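Local coordinates for VIN1 (Oscarella pearsei, PDB 6BFI), which binds actin filaments and may play a role in cell-cell adhesion in a sponge, as a member of the vinculin/alpha-catenin family, at residues E313-A316 against K317-A321; E361-I364 against R365-L368. All coordinates share one frame; numbering follows the deposited sequence.

Interaction 1 of 2, residues E313-A316 against K317-A321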
loop_
_atom_site.group_PDB
_atom_site.type_symbol
_atom_site.label_atom_id
_atom_site.label_comp_id
_atom_site.label_asym_id
_atom_site.label_seq_id
_atom_site.Cartn_x
_atom_site.Cartn_y
_atom_site.Cartn_z
ATOM N N GLU A 313 17.421 -9.718 26.924
ATOM C CA GLU A 313 18.661 -10.112 26.265
ATOM C C GLU A 313 18.835 -9.377 24.942
ATOM O O GLU A 313 19.898 -8.804 24.676
ATOM C CB GLU A 313 18.684 -11.626 26.059
ATOM C CG GLU A 313 18.555 -12.408 27.352
ATOM C CD GLU A 313 18.964 -13.860 27.206
ATOM O OE1 GLU A 313 18.790 -14.423 26.105
ATOM O OE2 GLU A 313 19.469 -14.434 28.195
ATOM N N THR A 314 17.800 -9.379 24.098
ATOM C CA THR A 314 17.876 -8.624 22.851
ATOM C C THR A 314 17.902 -7.124 23.109
ATOM O O THR A 314 18.488 -6.371 22.323
ATOM C CB THR A 314 16.706 -8.988 21.936
ATOM O OG1 THR A 314 15.475 -8.845 22.654
ATOM C CG2 THR A 314 16.843 -10.423 21.448
ATOM N N ARG A 315 17.279 -6.674 24.199
ATOM C CA ARG A 315 17.353 -5.267 24.580
ATOM C C ARG A 315 18.792 -4.863 24.881
ATOM O O ARG A 315 19.334 -3.931 24.274
ATOM C CB ARG A 315 16.448 -5.021 25.788
ATOM C CG ARG A 315 16.353 -3.581 26.255
ATOM C CD ARG A 315 15.266 -3.463 27.314
ATOM N NE ARG A 315 14.934 -2.081 27.643
ATOM C CZ ARG A 315 13.854 -1.723 28.331
ATOM N NH1 ARG A 315 12.999 -2.646 28.753
ATOM N NH2 ARG A 315 13.622 -0.443 28.592
ATOM N N ALA A 316 19.432 -5.574 25.814
ATOM C CA ALA A 316 20.807 -5.254 26.182
ATOM C C ALA A 316 21.773 -5.484 25.026
ATOM O O ALA A 316 22.819 -4.831 24.956
ATOM C CB ALA A 316 21.227 -6.078 27.399
ATOM N N LYS A 317 21.444 -6.404 24.116
ATOM C CA LYS A 317 22.306 -6.648 22.962
ATOM C C LYS A 317 22.211 -5.506 21.957
ATOM O O LYS A 317 23.233 -5.010 21.464
ATOM C CB LYS A 317 21.935 -7.981 22.309
ATOM C CG LYS A 317 22.866 -8.412 21.188
ATOM C CD LYS A 317 22.588 -9.849 20.771
ATOM C CE LYS A 317 23.636 -10.355 19.793
ATOM N NZ LYS A 317 25.011 -10.290 20.361
ATOM N N LEU A 318 20.986 -5.077 21.640
ATOM C CA LEU A 318 20.808 -3.932 20.752
ATOM C C LEU A 318 21.457 -2.682 21.332
ATOM O O LEU A 318 22.108 -1.917 20.609
ATOM C CB LEU A 318 19.321 -3.696 20.492
ATOM C CG LEU A 318 18.638 -4.654 19.515
ATOM C CD1 LEU A 318 17.121 -4.554 19.623
ATOM C CD2 LEU A 318 19.095 -4.358 18.095
ATOM N N LEU A 319 21.299 -2.463 22.641
ATOM C CA LEU A 319 21.954 -1.324 23.275
ATOM C C LEU A 319 23.472 -1.463 23.233
ATOM O O LEU A 319 24.189 -0.466 23.074
ATOM C CB LEU A 319 21.460 -1.169 24.712
ATOM C CG LEU A 319 19.979 -0.809 24.850
ATOM C CD1 LEU A 319 19.559 -0.781 26.310
ATOM C CD2 LEU A 319 19.692 0.527 24.180
ATOM N N ALA A 320 23.981 -2.692 23.363
ATOM C CA ALA A 320 25.422 -2.909 23.272
ATOM C C ALA A 320 25.944 -2.537 21.890
ATOM O O ALA A 320 26.965 -1.850 21.761
ATOM C CB ALA A 320 25.757 -4.364 23.602
ATOM N N ALA A 321 25.251 -2.982 20.838
ATOM C CA ALA A 321 25.653 -2.615 19.484
ATOM C C ALA A 321 25.565 -1.108 19.277
ATOM O O ALA A 321 26.421 -0.513 18.609
ATOM C CB ALA A 321 24.789 -3.351 18.460
#
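The amide L318 N bonds to T314 O at 2.9 Å, and the branch carbon L318 CG packs 3.3 Å from the same oxygen. This is the i to i+4 pattern of an alpha helix, here in the opening turns of helix 312-338, part of the all-helical fold of this vinculin-family protein. Three more bonds of the ladder join the segments, from K317 N to E313 O, L319 N to R315 O and A320 N to A316 O. L318 CG stands anti to its own carbonyl carbon (chi1 -76°), which folds the branch back along the preceding turn, and CD1 comes to 3.5 Å from T314 O. Buried L318 reaches L360, E363 and A367 of helix 344-375, and also A306 of helix 289-306.

A second face carries R315 and L319. L319 CG lies 3.2 Å from R315 O, while the methyl L319 CD1 comes loosely, at 4.3 Å, alongside R315 CG; L319 also packs on R303 and A306. Beyond CG the arginine chain is extended and leads its guanidinium away from the leucine. The hydroxyl T314 OG1 turns from the following segment and hydrogen-bonds chiefly to T311 O, just before this segment, with E370 OE1 of helix 344-375 as a second partner, tying this end of the helix to its neighbour. On the exposed side, A320 CB sits 3.3 Å from A316 O.

Interaction 2 of 2, residues E361-I364 against R365-L368; sequences EQEI and RKAL
R365 N bonds to E361 O at 3.0 Å, the first of four successive i to i+4 backbone bonds that run through helix 344-375 to L368 N. The same pair makes the salt bridge characteristic of glutamate and arginine one alpha-helical turn apart. E361 runs out extended, its CG anti to the backbone N (chi1 178°), and R365 NH1 meets OE2 at 2.9 Å. The bond is bent (N-H...O 130°): the oxygen lies near the guanidinium plane, but the nitrogen arrives from above the carboxylate plane, and the two planes stand 71° apart. H276 NE2 shares OE2, while Q279 NE2 takes OE1, so three groups hold this carboxylate. Replacing E361 by an alanine removes the carboxylate and would probably leave R365 NH1 without its anionic mate and H276 and Q279 without this acceptor.

Q362 CA lies over one face of the guanidinium, 4.0 Å above the plane and toward its rim; the amide end of Q362 is hydrogen-bonded through NE2 to E498. The E363 and K366 chains run alongside each other in the same direction, with E363 OE1 3.6 Å from K366 CD. On the buried face, the branch methyl I364 CG2 touches L368 CD1 at 4.3 Å.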
loop_
_atom_site.group_PDB
_atom_site.type_symbol
_atom_site.label_atom_id
_atom_site.label_comp_id
_atom_site.label_asym_id
_atom_site.label_seq_id
_atom_site.Cartn_x
_atom_site.Cartn_y
_atom_site.Cartn_z
ATOM N N GLU A 361 21.371 -3.735 11.951
ATOM C CA GLU A 361 20.159 -3.973 11.173
ATOM C C GLU A 361 19.674 -5.410 11.335
ATOM O O GLU A 361 18.476 -5.656 11.545
ATOM C CB GLU A 361 20.419 -3.652 9.701
ATOM C CG GLU A 361 19.249 -3.916 8.774
ATOM C CD GLU A 361 19.570 -3.597 7.323
ATOM O OE1 GLU A 361 20.696 -3.131 7.049
ATOM O OE2 GLU A 361 18.694 -3.811 6.457
ATOM N N GLN A 362 20.598 -6.372 11.264
ATOM C CA GLN A 362 20.210 -7.774 11.385
ATOM C C GLN A 362 19.634 -8.071 12.763
ATOM O O GLN A 362 18.662 -8.827 12.886
ATOM C CB GLN A 362 21.404 -8.682 11.095
ATOM C CG GLN A 362 21.040 -10.158 10.993
ATOM C CD GLN A 362 20.035 -10.437 9.886
ATOM O OE1 GLN A 362 20.020 -9.760 8.859
ATOM N NE2 GLN A 362 19.185 -11.435 10.095
ATOM N N GLU A 363 20.214 -7.484 13.814
ATOM C CA GLU A 363 19.683 -7.711 15.154
ATOM C C GLU A 363 18.330 -7.036 15.342
ATOM O O GLU A 363 17.507 -7.513 16.132
ATOM C CB GLU A 363 20.677 -7.223 16.208
ATOM C CG GLU A 363 21.047 -8.271 17.257
ATOM C CD GLU A 363 21.781 -9.469 16.670
ATOM O OE1 GLU A 363 21.120 -10.365 16.102
ATOM O OE2 GLU A 363 23.025 -9.513 16.774
ATOM N N ILE A 364 18.082 -5.929 14.638
ATOM C CA ILE A 364 16.752 -5.326 14.653
ATOM C C ILE A 364 15.739 -6.281 14.035
ATOM O O ILE A 364 14.653 -6.515 14.588
ATOM C CB ILE A 364 16.771 -3.969 13.928
ATOM C CG1 ILE A 364 17.500 -2.928 14.779
ATOM C CG2 ILE A 364 15.360 -3.513 13.606
ATOM C CD1 ILE A 364 17.576 -1.561 14.135
ATOM N N ARG A 365 16.087 -6.864 12.883
ATOM C CA ARG A 365 15.213 -7.869 12.284
ATOM C C ARG A 365 14.990 -9.043 13.231
ATOM O O ARG A 365 13.868 -9.559 13.341
ATOM C CB ARG A 365 15.798 -8.351 10.957
ATOM C CG ARG A 365 15.729 -7.318 9.851
ATOM C CD ARG A 365 15.818 -7.970 8.485
ATOM N NE ARG A 365 17.164 -8.450 8.194
ATOM C CZ ARG A 365 18.089 -7.731 7.566
ATOM N NH1 ARG A 365 17.810 -6.498 7.163
ATOM N NH2 ARG A 365 19.290 -8.244 7.339
ATOM N N LYS A 366 16.042 -9.473 13.933
ATOM C CA LYS A 366 15.897 -10.583 14.870
ATOM C C LYS A 366 14.977 -10.210 16.028
ATOM O O LYS A 366 14.195 -11.044 16.500
ATOM C CB LYS A 366 17.272 -11.015 15.385
ATOM C CG LYS A 366 17.277 -12.364 16.090
ATOM C CD LYS A 366 18.680 -12.960 16.134
ATOM C CE LYS A 366 18.645 -14.444 16.478
ATOM N NZ LYS A 366 19.971 -15.103 16.293
ATOM N N ALA A 367 15.047 -8.961 16.490
ATOM C CA ALA A 367 14.180 -8.529 17.580
ATOM C C ALA A 367 12.722 -8.506 17.144
ATOM O O ALA A 367 11.837 -8.936 17.897
ATOM C CB ALA A 367 14.615 -7.155 18.088
ATOM N N LEU A 368 12.450 -8.016 15.931
ATOM C CA LEU A 368 11.073 -8.035 15.441
ATOM C C LEU A 368 10.565 -9.462 15.274
ATOM O O LEU A 368 9.431 -9.778 15.660
ATOM C CB LEU A 368 10.967 -7.265 14.124
ATOM C CG LEU A 368 10.563 -5.795 14.256
ATOM C CD1 LEU A 368 11.568 -5.026 15.102
ATOM C CD2 LEU A 368 10.402 -5.158 12.883
#

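Following the chain from the N terminus, interaction 1 comes first, near the start of helix 312-338, and interaction 2 follows in the latter half of helix 344-375. Each is local to its own helix, so neither closes a long loop, and the two stand in series without nesting or crossing. The chain turns back between these helices, which pack antiparallel and bring the contact centres to about 11 Å. L318 and K317 of interaction 1 join them: L318 CD2 lies 3.8 Å from E363 CB, and K317 CE packs 3.2 Å from E363 OE2. Both helices also pack against helix 289-306, while interaction 2 additionally reaches helix 496-519.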